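PDB 6HU8: transcriptional regulator ComR from Streptococcus vestibularis F0396, which probably binds DNA through its helix-turn-helix domain and acts as a pheromone-responsive competence regulator of the RNPP family, here without bound peptide. Local coordinates for residues S53-A56 with K57-K61; K156-T160 with N161-V165; L227-I230 with D231-A235. One frame throughout, in Å; residues are numbered along the deposited sequence.

Interaction 1. Residues S53-A56 with K57-K61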
loop_
_atom_site.group_PDB
_atom_site.type_symbol
_atom_site.label_atom_id
_atom_site.label_comp_id
_atom_site.label_asym_id
_atom_site.label_seq_id
_atom_site.Cartn_x
_atom_site.Cartn_y
_atom_site.Cartn_z
ATOM N N SER A 53 -0.156 -19.074 -11.881
ATOM C CA SER A 53 0.905 -19.219 -12.879
ATOM C C SER A 53 2.136 -19.931 -12.286
ATOM O O SER A 53 2.760 -20.773 -12.931
ATOM C CB SER A 53 1.293 -17.844 -13.427
ATOM O OG SER A 53 2.350 -17.957 -14.354
ATOM N N TYR A 54 2.476 -19.589 -11.048
ATOM C CA TYR A 54 3.617 -20.209 -10.381
ATOM C C TYR A 54 3.325 -21.685 -10.097
ATOM O O TYR A 54 4.152 -22.566 -10.371
ATOM C CB TYR A 54 3.956 -19.448 -9.086
ATOM C CG TYR A 54 4.972 -20.176 -8.211
ATOM C CD1 TYR A 54 6.333 -20.080 -8.475
ATOM C CD2 TYR A 54 4.563 -20.974 -7.147
ATOM C CE1 TYR A 54 7.269 -20.758 -7.697
ATOM C CE2 TYR A 54 5.510 -21.675 -6.342
ATOM C CZ TYR A 54 6.845 -21.554 -6.650
ATOM O OH TYR A 54 7.783 -22.193 -5.908
ATOM N N ILE A 55 2.139 -21.942 -9.545
ATOM C CA ILE A 55 1.729 -23.283 -9.153
ATOM C C ILE A 55 1.721 -24.197 -10.368
ATOM O O ILE A 55 2.199 -25.345 -10.304
ATOM C CB ILE A 55 0.328 -23.278 -8.479
ATOM C CG1 ILE A 55 0.418 -22.649 -7.077
ATOM C CG2 ILE A 55 -0.254 -24.689 -8.397
ATOM C CD1 ILE A 55 -0.938 -22.418 -6.410
ATOM N N ALA A 56 1.205 -23.683 -11.483
ATOM C CA ALA A 56 1.156 -24.483 -12.700
ATOM C C ALA A 56 2.568 -24.765 -13.209
ATOM O O ALA A 56 2.851 -25.872 -13.656
ATOM C CB ALA A 56 0.309 -23.790 -13.772
ATOM N N LYS A 57 3.458 -23.780 -13.133
ATOM C CA LYS A 57 4.841 -24.027 -13.532
ATOM C C LYS A 57 5.485 -25.127 -12.667
ATOM O O LYS A 57 6.180 -25.992 -13.179
ATOM C CB LYS A 57 5.670 -22.746 -13.458
ATOM C CG LYS A 57 7.040 -22.884 -14.103
ATOM C CD LYS A 57 7.938 -21.706 -13.803
ATOM C CE LYS A 57 9.309 -21.881 -14.454
ATOM N NZ LYS A 57 9.965 -20.565 -14.736
ATOM N N ARG A 58 5.235 -25.102 -11.361
ATOM C CA ARG A 58 5.859 -26.074 -10.450
ATOM C C ARG A 58 5.333 -27.486 -10.702
ATOM O O ARG A 58 6.047 -28.469 -10.498
ATOM C CB ARG A 58 5.612 -25.674 -8.995
ATOM C CG ARG A 58 6.266 -24.365 -8.558
ATOM C CD ARG A 58 7.788 -24.454 -8.395
ATOM N NE ARG A 58 8.184 -25.470 -7.413
ATOM C CZ ARG A 58 9.036 -26.463 -7.662
ATOM N NH1 ARG A 58 9.605 -26.569 -8.854
ATOM N NH2 ARG A 58 9.330 -27.348 -6.708
ATOM N N LEU A 59 4.082 -27.590 -11.152
ATOM C CA LEU A 59 3.463 -28.897 -11.420
ATOM C C LEU A 59 3.590 -29.354 -12.872
ATOM O O LEU A 59 3.119 -30.429 -13.215
ATOM C CB LEU A 59 1.984 -28.874 -11.034
ATOM C CG LEU A 59 1.694 -28.675 -9.544
ATOM C CD1 LEU A 59 0.198 -28.518 -9.305
ATOM C CD2 LEU A 59 2.317 -29.795 -8.654
ATOM N N GLY A 60 4.215 -28.536 -13.717
ATOM C CA GLY A 60 4.446 -28.897 -15.105
ATOM C C GLY A 60 3.157 -28.930 -15.915
ATOM O O GLY A 60 3.047 -29.674 -16.885
ATOM N N LYS A 61 2.182 -28.129 -15.491
ATOM C CA LYS A 61 0.865 -28.056 -16.134
ATOM C C LYS A 61 0.638 -26.694 -16.774
ATOM O O LYS A 61 1.366 -25.732 -16.493
ATOM C CB LYS A 61 -0.236 -28.331 -15.108
ATOM C CG LYS A 61 -0.130 -29.696 -14.470
ATOM C CD LYS A 61 -0.405 -30.776 -15.509
ATOM C CE LYS A 61 -0.578 -32.135 -14.889
ATOM N NZ LYS A 61 -0.890 -33.125 -15.948
#
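A Schellman motif closes helix 49-59 of the HTH domain, and Ala-56 O receives its closing bond. This oxygen accepts from Lys-61 N at 3.0 Å, one of the two backward bonds of the motif, while a weak bond from Leu-59 N reaches the same Ala-56 O. Gly-60, with its positive phi of 70°, turns the chain out of the helix, and its N-H makes the other backward bond, to Lys-57 O. Just before it the helical bonding is regular, Arg-58 N bonding to Tyr-54 O at 2.9 Å.

The side chains of that same pair carry the contact on the flank of the helix. Tyr-54 swings its ring beside its own carbonyl carbon (chi1 170°), and Arg-58 folds back at chi2 and chi3 to run alongside it. A CH-pi contact results: Arg-58 CG lies over one face of the ring, 3.7 Å from its centroid and offset toward the rim. The guanidinium plane is turned 46° from the ring, and both polar ends are held by helix 22-26, where Tyr-54 OH and Arg-58 NE share Leu-25 O and Arg-58 NH2 reaches Val-24 O. Round the helix, facing Ile-11 of helix 3-17 and Leu-66 of helix 63-67, Ile-55 lies side by side with Leu-59, and its CG2 meets Leu-59 CD1 at 4.0 Å.

Interaction 2. Residues K156-T160 with N161-V165; sequences KKFST and NDLLV
A capping box of Ser-159 and Asp-162 starts helix 160-173 of the ComR tetratricopeptide region, with Thr-160 as its first helical residue. Ser-159 sits at the N-cap. Its OG lies between its own backbone N and carbonyl carbon (chi1 62°), which turns the hydroxyl over the first turn to accept from Asp-162 N at 3.1 Å. The return bond runs from Ser-159 N to Asp-162 OD2, 2.9 Å long and nearly straight at 174°; the donor comes from above the carboxylate plane. Two reciprocal bonds thus tie the N-cap to the residue three places on, each side chain satisfying the other's main-chain N-H.

The aspartate has a further partner: OD1 makes a salt bridge with Lys-155, just ahead of the segment. That cation and the N-terminal end of the helix would both be expected to stabilise a negative charge on Asp-162. Beside these bonds, Asp-162 CB packs against Phe-158 CB at 3.9 Å, and the planes of ring and carboxylate stand 81° apart. Phe-158 leads the chain in from the loop, its side chain touching Val-152, Arg-190 and Val-191.

Thr-160 contributes mainly through its backbone, Thr-160 O accepting from Leu-164 N at 3.0 Å while Ser-159 O takes Leu-163 N. Its side chain faces Tyr-202 of helix 200-219, the residue whose hydroxyl also bonds Phe-158 O. Leu-163 follows onto that same helix, touching Leu-206 as well. The Leu-163 and Phe-158 side chains cross at about a right angle, with Leu-163 CD2 3.8 Å from Phe-158 CB.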
loop_
_atom_site.group_PDB
_atom_site.type_symbol
_atom_site.label_atom_id
_atom_site.label_comp_id
_atom_site.label_asym_id
_atom_site.label_seq_id
_atom_site.Cartn_x
_atom_site.Cartn_y
_atom_site.Cartn_z
ATOM N N LYS A 156 12.044 -5.863 -6.395
ATOM C CA LYS A 156 12.735 -4.641 -6.782
ATOM C C LYS A 156 11.747 -3.653 -7.392
ATOM O O LYS A 156 11.916 -2.440 -7.275
ATOM C CB LYS A 156 13.873 -4.949 -7.765
ATOM C CG LYS A 156 15.115 -5.542 -7.093
ATOM C CD LYS A 156 16.343 -5.492 -8.000
ATOM C CE LYS A 156 17.572 -6.111 -7.322
ATOM N NZ LYS A 156 17.493 -7.603 -7.219
ATOM N N LYS A 157 10.706 -4.182 -8.030
ATOM C CA LYS A 157 9.685 -3.355 -8.653
ATOM C C LYS A 157 8.344 -3.603 -7.960
ATOM O O LYS A 157 7.885 -4.740 -7.871
ATOM C CB LYS A 157 9.604 -3.655 -10.152
ATOM C CG LYS A 157 8.669 -2.746 -10.933
ATOM C CD LYS A 157 8.647 -3.120 -12.415
ATOM C CE LYS A 157 7.853 -2.118 -13.244
ATOM N NZ LYS A 157 7.639 -2.589 -14.652
ATOM N N PHE A 158 7.730 -2.537 -7.456
ATOM C CA PHE A 158 6.489 -2.630 -6.677
ATOM C C PHE A 158 5.268 -2.328 -7.535
ATOM O O PHE A 158 5.282 -1.372 -8.295
ATOM C CB PHE A 158 6.503 -1.636 -5.499
ATOM C CG PHE A 158 7.564 -1.903 -4.460
ATOM C CD1 PHE A 158 7.891 -3.195 -4.095
ATOM C CD2 PHE A 158 8.224 -0.847 -3.846
ATOM C CE1 PHE A 158 8.861 -3.439 -3.141
ATOM C CE2 PHE A 158 9.195 -1.080 -2.881
ATOM C CZ PHE A 158 9.512 -2.383 -2.528
ATOM N N SER A 159 4.217 -3.128 -7.384
ATOM C CA SER A 159 2.920 -2.848 -7.979
ATOM C C SER A 159 2.102 -1.963 -7.049
ATOM O O SER A 159 2.512 -1.683 -5.922
ATOM C CB SER A 159 2.155 -4.145 -8.239
ATOM O OG SER A 159 1.916 -4.826 -7.003
ATOM N N THR A 160 0.915 -1.576 -7.498
ATOM C CA THR A 160 0.023 -0.804 -6.646
ATOM C C THR A 160 -0.342 -1.614 -5.414
ATOM O O THR A 160 -0.248 -1.091 -4.297
ATOM C CB THR A 160 -1.253 -0.364 -7.383
ATOM O OG1 THR A 160 -0.887 0.383 -8.542
ATOM C CG2 THR A 160 -2.102 0.526 -6.484
ATOM N N ASN A 161 -0.714 -2.889 -5.585
ATOM C CA ASN A 161 -0.991 -3.725 -4.414
ATOM C C ASN A 161 0.222 -3.807 -3.484
ATOM O O ASN A 161 0.068 -3.753 -2.258
ATOM C CB ASN A 161 -1.421 -5.158 -4.803
ATOM C CG ASN A 161 -2.802 -5.210 -5.416
ATOM O OD1 ASN A 161 -3.584 -4.263 -5.304
ATOM N ND2 ASN A 161 -3.114 -6.326 -6.062
ATOM N N ASP A 162 1.416 -3.954 -4.055
ATOM C CA ASP A 162 2.644 -3.976 -3.241
ATOM C C ASP A 162 2.782 -2.697 -2.407
ATOM O O ASP A 162 3.113 -2.741 -1.210
ATOM C CB ASP A 162 3.894 -4.119 -4.116
ATOM C CG ASP A 162 3.986 -5.462 -4.805
ATOM O OD1 ASP A 162 3.354 -6.433 -4.330
ATOM O OD2 ASP A 162 4.710 -5.536 -5.825
ATOM N N LEU A 163 2.537 -1.557 -3.058
ATOM C CA LEU A 163 2.625 -0.254 -2.400
ATOM C C LEU A 163 1.636 -0.155 -1.258
ATOM O O LEU A 163 1.922 0.476 -0.241
ATOM C CB LEU A 163 2.383 0.882 -3.395
ATOM C CG LEU A 163 3.495 1.102 -4.422
ATOM C CD1 LEU A 163 3.154 2.299 -5.269
ATOM C CD2 LEU A 163 4.847 1.294 -3.757
ATOM N N LEU A 164 0.481 -0.798 -1.402
ATOM C CA LEU A 164 -0.512 -0.744 -0.340
ATOM C C LEU A 164 -0.134 -1.674 0.825
ATOM O O LEU A 164 -0.380 -1.345 1.981
ATOM C CB LEU A 164 -1.901 -1.072 -0.893
ATOM C CG LEU A 164 -2.417 0.032 -1.833
ATOM C CD1 LEU A 164 -3.726 -0.358 -2.497
ATOM C CD2 LEU A 164 -2.581 1.342 -1.104
ATOM N N VAL A 165 0.446 -2.834 0.529
ATOM C CA VAL A 165 0.985 -3.679 1.594
ATOM C C VAL A 165 2.036 -2.877 2.367
ATOM O O VAL A 165 2.097 -2.898 3.604
ATOM C CB VAL A 165 1.614 -4.978 1.033
ATOM C CG1 VAL A 165 2.360 -5.724 2.130
ATOM C CG2 VAL A 165 0.540 -5.871 0.376
#

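Interaction 3. Residues L227-I230 with D231-A235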
loop_
_atom_site.group_PDB
_atom_site.type_symbol
_atom_site.label_atom_id
_atom_site.label_comp_id
_atom_site.label_asym_id
_atom_site.label_seq_id
_atom_site.Cartn_x
_atom_site.Cartn_y
_atom_site.Cartn_z
ATOM N N LEU A 227 15.705 14.549 2.742
ATOM C CA LEU A 227 15.419 15.467 1.641
ATOM C C LEU A 227 15.289 14.699 0.331
ATOM O O LEU A 227 14.682 15.180 -0.619
ATOM C CB LEU A 227 16.497 16.544 1.531
ATOM C CG LEU A 227 16.608 17.493 2.724
ATOM C CD1 LEU A 227 17.746 18.494 2.511
ATOM C CD2 LEU A 227 15.285 18.217 2.947
ATOM N N THR A 228 15.849 13.498 0.280
ATOM C CA THR A 228 15.660 12.649 -0.892
ATOM C C THR A 228 14.202 12.175 -0.941
ATOM O O THR A 228 13.598 12.076 -2.020
ATOM C CB THR A 228 16.629 11.458 -0.894
ATOM O OG1 THR A 228 17.965 11.957 -0.998
ATOM C CG2 THR A 228 16.368 10.559 -2.085
ATOM N N VAL A 229 13.624 11.926 0.231
ATOM C CA VAL A 229 12.202 11.610 0.298
ATOM C C VAL A 229 11.361 12.816 -0.111
ATOM O O VAL A 229 10.386 12.673 -0.854
ATOM C CB VAL A 229 11.780 11.145 1.698
ATOM C CG1 VAL A 229 10.287 10.884 1.738
ATOM C CG2 VAL A 229 12.554 9.893 2.101
ATOM N N ILE A 230 11.724 14.006 0.358
ATOM C CA ILE A 230 11.000 15.218 -0.056
ATOM C C ILE A 230 11.047 15.368 -1.568
ATOM O O ILE A 230 10.043 15.687 -2.209
ATOM C CB ILE A 230 11.580 16.500 0.606
ATOM C CG1 ILE A 230 11.453 16.417 2.138
ATOM C CG2 ILE A 230 10.911 17.768 0.032
ATOM C CD1 ILE A 230 10.004 16.348 2.626
ATOM N N ASP A 231 12.226 15.129 -2.133
ATOM C CA ASP A 231 12.444 15.274 -3.569
ATOM C C ASP A 231 11.557 14.323 -4.383
ATOM O O ASP A 231 11.014 14.684 -5.442
ATOM C CB ASP A 231 13.922 15.034 -3.885
ATOM C CG ASP A 231 14.789 16.245 -3.563
ATOM O OD1 ASP A 231 14.260 17.371 -3.567
ATOM O OD2 ASP A 231 15.996 16.075 -3.306
ATOM N N LYS A 232 11.405 13.106 -3.879
ATOM C CA LYS A 232 10.601 12.116 -4.580
ATOM C C LYS A 232 9.136 12.523 -4.517
ATOM O O LYS A 232 8.413 12.444 -5.518
ATOM C CB LYS A 232 10.800 10.721 -3.987
ATOM C CG LYS A 232 10.240 9.593 -4.877
ATOM C CD LYS A 232 11.224 9.210 -5.964
ATOM C CE LYS A 232 10.739 8.006 -6.785
ATOM N NZ LYS A 232 11.872 7.097 -7.098
ATOM N N LEU A 233 8.706 12.977 -3.337
ATOM C CA LEU A 233 7.336 13.458 -3.164
ATOM C C LEU A 233 6.985 14.562 -4.168
ATOM O O LEU A 233 5.910 14.541 -4.782
ATOM C CB LEU A 233 7.134 13.972 -1.740
ATOM C CG LEU A 233 6.925 12.919 -0.666
ATOM C CD1 LEU A 233 7.313 13.549 0.651
ATOM C CD2 LEU A 233 5.469 12.481 -0.659
ATOM N N LEU A 234 7.899 15.517 -4.336
ATOM C CA LEU A 234 7.690 16.616 -5.265
ATOM C C LEU A 234 7.720 16.102 -6.707
ATOM O O LEU A 234 6.970 16.584 -7.566
ATOM C CB LEU A 234 8.744 17.715 -5.053
ATOM C CG LEU A 234 8.682 18.491 -3.733
ATOM C CD1 LEU A 234 9.738 19.584 -3.686
ATOM C CD2 LEU A 234 7.305 19.094 -3.524
ATOM N N ALA A 235 8.579 15.123 -6.977
ATOM C CA ALA A 235 8.626 14.507 -8.315
ATOM C C ALA A 235 7.322 13.799 -8.674
ATOM O O ALA A 235 6.867 13.870 -9.825
ATOM C CB ALA A 235 9.785 13.530 -8.413
#
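Leu-233 packs against the preceding turn of helix 226-240, one of the antiparallel helices of the TPR-type array, and its side chain can be followed outward along that turn. CB lies 3.4 Å from Ile-230 O, close to the carbonyl oxygen of the residue three places earlier. CG then moves over to Val-229 O, at 3.5 Å, because chi1 (-78°) sets it beside the backbone N and anti to the carbonyl carbon. The same Val-229 O receives Leu-233 N in a hydrogen bond with an N-H...O angle of 168°, which means that the leucine's backbone and branch point gather round one oxygen. At the tip, CD1 comes closest to Val-229 O, at 3.5 Å, and also meets Val-229 CG1 at 4.1 Å and, more loosely, Ile-230 CD1 at 4.4 Å. Val-229 and Leu-233 lie side by side and point the same way, an i to i+4 pair forming an apolar strip along the helix.

Ile-230 has a second neighbour one turn on. Its CG2 is anti to its backbone N and approaches Leu-234 CD1 at 4.3 Å, a light contact beside the bond from Leu-234 N to Ile-230 O. Asp-231 behaves differently. Its N-H bonds to Leu-227 O, yet its carboxylate bends back toward that same carbonyl, with Asp-231 OD2 only 3.1 Å from Leu-227 O; both are acceptors, so no hydrogen bond joins them.

The helix is packed between two others. Val-229 and Leu-233 face helix 200-219, where Ile-213, Phe-207 and Leu-210 receive them; Lys-232 also touches Leu-210 and extends its NZ to Leu-192 O and Gln-194 O. Leu-227, Ile-230 and Leu-234 meet helix 246-261 at Tyr-256, Glu-253, Val-249 and Tyr-250.

Overall arrangement
The three contacts illustrate a helix ended, a helix begun and a run of regular helix, in series along an all-helical monomer. Interaction 1 belongs to the HTH domain, while interactions 2 and 3 share the tetratricopeptide region. The centres of interactions 1 and 2 are 23 Å apart and none of the three touches another; interactions 1 and 3 lie furthest apart, 41 Å between centres. Interactions 2 and 3 are 18 Å apart between centres, nearest atoms about 9 Å, and helix 200-219 links them, receiving Leu-163 from one and Leu-233 from the other. Gln-194 is a second link, bonding the 156-160 loop by its side chain and Lys-232 by its carbonyl.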